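PDB 2H1R: dimethyladenosine transferase, putative from Plasmodium falciparum, which probably transfers methyl groups from S-adenosyl-L-methionine to adenine N6 atoms of ribosomal RNA, this chain being the part that holds the methyltransferase domain. Local coordinates for residues L138-E143 with V190-I195; R147-V152 with C168-V173. All coordinates share one frame; numbering follows the deposited sequence.

Contact 1: L138-E143 with V190-I195; sequences LMFQKE and VIVKLI
Leu138 and Val192 exchange two backbone hydrogen bonds, Leu138 N to Val192 O at 2.8 Å and Val192 N to Leu138 O at 2.9 Å. Phe140 and Val190 form the next such ring; the bond from Val190 N to Phe140 O bends to 150° at the hydrogen, whereas the other three are close to straight. Between these rings lies the non-hydrogen-bonded pair Met139 and Ile191, where Ile191 CA approaches Leu138 O at 3.3 Å in a CA-H...O contact. This is the antiparallel join of strands 135-141 and 189-196 in the mixed sheet of a class I methyltransferase fold.

Apolar contacts line both faces. On one, Val192 CG2 sits at the Phe140 ring edge, in its plane, 3.9 Å from CE2, and the Leu138 and Leu194 side chains cross at about a right angle, with Leu138 CD1 3.8 Å from Leu194 CD1. On the other, Met139 CB meets Ile191 CG1 at 3.7 Å; with CG anti to the backbone N (chi1 175°), the methionine chain then leads away, toward the predicted cofactor-binding residues Asn113 and Leu25. Past the strand, Lys142 lays CG against Val190 CG2.

Hydrogen bonds between the strands are thus all backbone; the largely buried join has only Lys142 exposed.

Contact 2: R147-V152 with C168-V173; sequences RMLANV and CKVTKV
Met148, on the last turn of helix 142-148, opens the contact by directing its CB toward strand 168-176. The thioether chain ends in CE, 4.4 Å from Val170 CG1, a loose apolar approach by the methyl alone. Leu160 of helix 159-167 also touches Met148, while Val164 of that helix touches Val170.

Leu149, the first residue beyond the helix, makes the fuller contact with both of its methyl branches. Its CB leaves the backbone alongside the strand, and CG lies anti to the carbonyl carbon (chi1 -71°), a setting from which the two methyls reach different strand residues. CD2 comes within 4.1 Å of Val170 CG1 and 4.0 Å of Lys172 N, the leucine and valine side chains crossing at a slant and CD2 lying close to the strand backbone. These contacts join the end of helix 142-148 to strand 168-176, the outermost strand at one side of the seven-stranded sheet, in the antiparallel portion that follows the parallel strands of this methyltransferase fold. The Leu149 and Lys172 side chains cross at about a right angle: Leu149 CD1 is 3.9 Å from Lys172 CB and 3.6 Å from Lys172 NZ. Bends at chi3 (-130°) and chi4 (62°) fold the lysine back, so that its ammonium nitrogen lies beside the leucine methyl. From Ala150 onward the chain runs away from the strand, and a weak backbone bond from Ala150 N to Arg147 O, 3.2 Å long, closes the turn as it departs.

How the contacts relate
Contact 1 is buried and contact 2 lies at the surface, although their centres are only about 9 Å apart. Both draw on helix 142-148, contact 1 at its start and contact 2 at its end, and along the chain contact 2 is nested inside the loop closed by contact 1. Their strands are neighbours in one sheet: Lys193 N lies 2.8 Å from Thr171 O, a probable hydrogen bond, and Val190 CG1 packs on Lys172 NZ at 3.4 Å. The chemistry follows the position: 138-143 with 190-195 combines backbone hydrogen bonds with apolar side-chain packing, whereas 147-152 with 168-173 has the packing alone, with no hydrogen bond across it.

Contact 1: L138-E143 with V190-I195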
loop_
_atom_site.group_PDB
_atom_site.type_symbol
_atom_site.label_atom_id
_atom_site.label_comp_id
_atom_site.label_asym_id
_atom_site.label_seq_id
_atom_site.Cartn_x
_atom_site.Cartn_y
_atom_site.Cartn_z
ATOM N N LEU A 138 8.981 -3.265 -6.154
ATOM C CA LEU A 138 7.833 -4.100 -6.546
ATOM C C LEU A 138 7.518 -3.920 -8.028
ATOM O O LEU A 138 7.420 -2.791 -8.497
ATOM C CB LEU A 138 6.597 -3.769 -5.671
ATOM C CG LEU A 138 6.728 -3.861 -4.117
ATOM C CD1 LEU A 138 5.541 -3.223 -3.362
ATOM C CD2 LEU A 138 6.919 -5.255 -3.634
ATOM N N MET A 139 7.332 -5.023 -8.746
ATOM C CA MET A 139 6.899 -4.935 -10.138
ATOM C C MET A 139 5.402 -5.250 -10.258
ATOM O O MET A 139 4.919 -6.255 -9.726
ATOM C CB MET A 139 7.766 -5.815 -11.029
ATOM C CG MET A 139 7.321 -5.879 -12.464
ATOM S SD MET A 139 8.659 -6.554 -13.444
ATOM C CE MET A 139 8.448 -8.274 -13.125
ATOM N N PHE A 140 4.674 -4.332 -10.882
ATOM C CA PHE A 140 3.227 -4.474 -11.081
ATOM C C PHE A 140 2.874 -4.290 -12.550
ATOM O O PHE A 140 3.542 -3.569 -13.282
ATOM C CB PHE A 140 2.439 -3.398 -10.296
ATOM C CG PHE A 140 2.537 -3.496 -8.788
ATOM C CD1 PHE A 140 1.760 -4.411 -8.080
ATOM C CD2 PHE A 140 3.329 -2.602 -8.076
ATOM C CE1 PHE A 140 1.824 -4.494 -6.692
ATOM C CE2 PHE A 140 3.403 -2.660 -6.671
ATOM C CZ PHE A 140 2.639 -3.625 -5.975
ATOM N N GLN A 141 1.770 -4.888 -12.973
ATOM C CA GLN A 141 1.194 -4.545 -14.273
ATOM C C GLN A 141 1.024 -3.017 -14.376
ATOM O O GLN A 141 0.698 -2.366 -13.374
ATOM C CB GLN A 141 -0.121 -5.308 -14.440
ATOM C CG GLN A 141 -0.503 -5.609 -15.873
ATOM C CD GLN A 141 -1.755 -6.477 -15.982
ATOM O OE1 GLN A 141 -1.750 -7.647 -15.597
ATOM N NE2 GLN A 141 -2.821 -5.914 -16.550
ATOM N N LYS A 142 1.278 -2.439 -15.562
ATOM C CA LYS A 142 1.401 -0.987 -15.744
ATOM C C LYS A 142 0.234 -0.165 -15.183
ATOM O O LYS A 142 0.436 0.909 -14.604
ATOM C CB LYS A 142 1.555 -0.644 -17.232
ATOM C CG LYS A 142 1.719 0.854 -17.542
ATOM C CD LYS A 142 1.757 1.140 -19.063
ATOM C CE LYS A 142 0.347 1.153 -19.695
ATOM N NZ LYS A 142 0.434 1.276 -21.195
ATOM N N GLU A 143 -0.969 -0.683 -15.388
ATOM C CA GLU A 143 -2.215 0.032 -15.087
ATOM C C GLU A 143 -2.306 0.220 -13.555
ATOM O O GLU A 143 -2.625 1.326 -13.066
ATOM C CB GLU A 143 -3.421 -0.764 -15.626
ATOM C CG GLU A 143 -3.375 -1.242 -17.143
ATOM C CD GLU A 143 -2.291 -2.297 -17.513
ATOM O OE1 GLU A 143 -1.170 -1.905 -17.858
ATOM O OE2 GLU A 143 -2.564 -3.519 -17.520
ATOM N N VAL A 190 5.696 -2.137 -14.585
ATOM C CA VAL A 190 6.393 -0.993 -14.039
ATOM C C VAL A 190 6.934 -1.449 -12.682
ATOM O O VAL A 190 6.249 -2.162 -11.960
ATOM C CB VAL A 190 5.438 0.215 -13.820
ATOM C CG1 VAL A 190 6.130 1.355 -13.013
ATOM C CG2 VAL A 190 4.937 0.763 -15.162
ATOM N N ILE A 191 8.158 -1.043 -12.379
ATOM C CA ILE A 191 8.752 -1.281 -11.070
ATOM C C ILE A 191 8.717 0.001 -10.281
ATOM O O ILE A 191 9.139 1.065 -10.770
ATOM C CB ILE A 191 10.210 -1.804 -11.191
ATOM C CG1 ILE A 191 10.165 -3.130 -11.980
ATOM C CG2 ILE A 191 10.821 -1.948 -9.754
ATOM C CD1 ILE A 191 11.462 -3.609 -12.506
ATOM N N VAL A 192 8.205 -0.108 -9.063
ATOM C CA VAL A 192 8.084 1.036 -8.150
ATOM C C VAL A 192 8.856 0.717 -6.871
ATOM O O VAL A 192 9.100 -0.478 -6.568
ATOM C CB VAL A 192 6.600 1.382 -7.805
ATOM C CG1 VAL A 192 5.823 1.781 -9.057
ATOM C CG2 VAL A 192 5.902 0.241 -7.147
ATOM N N LYS A 193 9.263 1.767 -6.171
ATOM C CA LYS A 193 9.933 1.665 -4.875
ATOM C C LYS A 193 9.102 2.350 -3.821
ATOM O O LYS A 193 8.564 3.438 -4.059
ATOM C CB LYS A 193 11.313 2.329 -4.957
ATOM C CG LYS A 193 12.154 2.259 -3.655
ATOM C CD LYS A 193 13.556 2.882 -3.894
ATOM C CE LYS A 193 13.509 4.421 -3.832
ATOM N NZ LYS A 193 14.842 5.136 -4.148
ATOM N N LEU A 194 8.950 1.671 -2.689
ATOM C CA LEU A 194 8.217 2.174 -1.535
ATOM C C LEU A 194 9.189 2.277 -0.371
ATOM O O LEU A 194 9.835 1.271 -0.025
ATOM C CB LEU A 194 7.107 1.219 -1.094
ATOM C CG LEU A 194 6.057 0.656 -2.053
ATOM C CD1 LEU A 194 4.947 -0.063 -1.283
ATOM C CD2 LEU A 194 5.498 1.754 -2.903
ATOM N N ILE A 195 9.269 3.472 0.214
ATOM C CA ILE A 195 9.953 3.689 1.478
ATOM C C ILE A 195 8.961 4.136 2.567
ATOM O O ILE A 195 8.544 5.282 2.565
ATOM C CB ILE A 195 11.026 4.786 1.372
ATOM C CG1 ILE A 195 11.894 4.653 0.099
ATOM C CG2 ILE A 195 11.814 4.828 2.675
ATOM C CD1 ILE A 195 12.888 3.552 0.133
#

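Contact 2: R147-V152 with C168-V173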
loop_
_atom_site.group_PDB
_atom_site.type_symbol
_atom_site.label_atom_id
_atom_site.label_comp_id
_atom_site.label_asym_id
_atom_site.label_seq_id
_atom_site.Cartn_x
_atom_site.Cartn_y
_atom_site.Cartn_z
ATOM N N ARG A 147 -1.876 3.888 -11.143
ATOM C CA ARG A 147 -2.755 4.249 -10.003
ATOM C C ARG A 147 -2.005 4.578 -8.698
ATOM O O ARG A 147 -2.309 5.538 -8.010
ATOM C CB ARG A 147 -3.683 3.090 -9.714
ATOM C CG ARG A 147 -4.726 2.790 -10.768
ATOM C CD ARG A 147 -6.073 2.528 -10.106
ATOM N NE ARG A 147 -6.181 1.227 -9.465
ATOM C CZ ARG A 147 -6.856 0.982 -8.334
ATOM N NH1 ARG A 147 -7.464 1.962 -7.663
ATOM N NH2 ARG A 147 -6.901 -0.247 -7.849
ATOM N N MET A 148 -0.998 3.771 -8.359
ATOM C CA MET A 148 -0.239 4.024 -7.156
ATOM C C MET A 148 0.517 5.331 -7.349
ATOM O O MET A 148 0.771 6.035 -6.404
ATOM C CB MET A 148 0.780 2.894 -6.919
ATOM C CG MET A 148 0.166 1.566 -6.519
ATOM S SD MET A 148 1.487 0.344 -6.439
ATOM C CE MET A 148 2.355 0.869 -4.937
ATOM N N LEU A 149 0.905 5.618 -8.593
ATOM C CA LEU A 149 1.726 6.778 -8.918
ATOM C C LEU A 149 0.866 7.994 -9.328
ATOM O O LEU A 149 1.384 9.039 -9.688
ATOM C CB LEU A 149 2.680 6.423 -10.085
ATOM C CG LEU A 149 3.825 5.449 -9.711
ATOM C CD1 LEU A 149 4.509 4.875 -10.980
ATOM C CD2 LEU A 149 4.793 6.143 -8.846
ATOM N N ALA A 150 -0.440 7.842 -9.286
ATOM C CA ALA A 150 -1.337 8.919 -9.769
ATOM C C ALA A 150 -1.153 10.314 -9.166
ATOM O O ALA A 150 -0.820 10.499 -7.963
ATOM C CB ALA A 150 -2.765 8.458 -9.746
ATOM N N ASN A 151 -1.342 11.332 -10.012
ATOM C CA ASN A 151 -1.294 12.718 -9.539
ATOM C C ASN A 151 -2.631 13.169 -8.951
ATOM O O ASN A 151 -3.700 12.758 -9.400
ATOM C CB ASN A 151 -0.912 13.678 -10.672
ATOM C CG ASN A 151 0.399 13.299 -11.341
ATOM O OD1 ASN A 151 0.424 12.999 -12.533
ATOM N ND2 ASN A 151 1.485 13.312 -10.585
ATOM N N VAL A 152 -2.546 14.036 -7.950
ATOM C CA VAL A 152 -3.753 14.566 -7.289
ATOM C C VAL A 152 -4.600 15.317 -8.328
ATOM O O VAL A 152 -4.068 16.088 -9.134
ATOM C CB VAL A 152 -3.392 15.442 -6.092
ATOM C CG1 VAL A 152 -2.516 16.595 -6.505
ATOM C CG2 VAL A 152 -4.657 15.973 -5.336
ATOM N N CYS A 168 3.921 5.521 2.652
ATOM C CA CYS A 168 5.221 5.465 2.002
ATOM C C CYS A 168 5.538 6.688 1.131
ATOM O O CYS A 168 4.674 7.520 0.856
ATOM C CB CYS A 168 5.316 4.190 1.150
ATOM S SG CYS A 168 4.834 2.645 1.971
ATOM N N LYS A 169 6.799 6.802 0.740
ATOM C CA LYS A 169 7.186 7.575 -0.427
ATOM C C LYS A 169 7.263 6.529 -1.534
ATOM O O LYS A 169 7.966 5.502 -1.398
ATOM C CB LYS A 169 8.534 8.254 -0.227
ATOM C CG LYS A 169 8.619 9.046 1.087
ATOM C CD LYS A 169 9.988 9.680 1.272
ATOM C CE LYS A 169 10.987 8.681 1.883
ATOM N NZ LYS A 169 12.378 8.998 1.481
ATOM N N VAL A 170 6.523 6.793 -2.607
ATOM C CA VAL A 170 6.428 5.917 -3.764
ATOM C C VAL A 170 7.103 6.583 -4.958
ATOM O O VAL A 170 6.761 7.717 -5.313
ATOM C CB VAL A 170 4.972 5.661 -4.147
ATOM C CG1 VAL A 170 4.864 4.483 -5.152
ATOM C CG2 VAL A 170 4.165 5.386 -2.903
ATOM N N THR A 171 8.058 5.879 -5.564
ATOM C CA THR A 171 8.704 6.378 -6.770
ATOM C C THR A 171 8.764 5.306 -7.853
ATOM O O THR A 171 8.785 4.123 -7.549
ATOM C CB THR A 171 10.125 6.880 -6.489
ATOM O OG1 THR A 171 10.842 5.865 -5.802
ATOM C CG2 THR A 171 10.123 8.180 -5.654
ATOM N N LYS A 172 8.790 5.741 -9.118
ATOM C CA LYS A 172 8.930 4.846 -10.243
ATOM C C LYS A 172 10.409 4.523 -10.444
ATOM O O LYS A 172 11.256 5.423 -10.501
ATOM C CB LYS A 172 8.367 5.484 -11.500
ATOM C CG LYS A 172 8.585 4.664 -12.752
ATOM C CD LYS A 172 8.334 5.526 -13.988
ATOM C CE LYS A 172 7.410 4.799 -14.917
ATOM N NZ LYS A 172 6.108 4.577 -14.210
ATOM N N VAL A 173 10.713 3.239 -10.539
ATOM C CA VAL A 173 12.079 2.790 -10.768
ATOM C C VAL A 173 12.297 2.729 -12.286
ATOM O O VAL A 173 13.226 3.349 -12.796
ATOM C CB VAL A 173 12.320 1.406 -10.111
ATOM C CG1 VAL A 173 13.692 0.785 -10.536
ATOM C CG2 VAL A 173 12.222 1.511 -8.608
#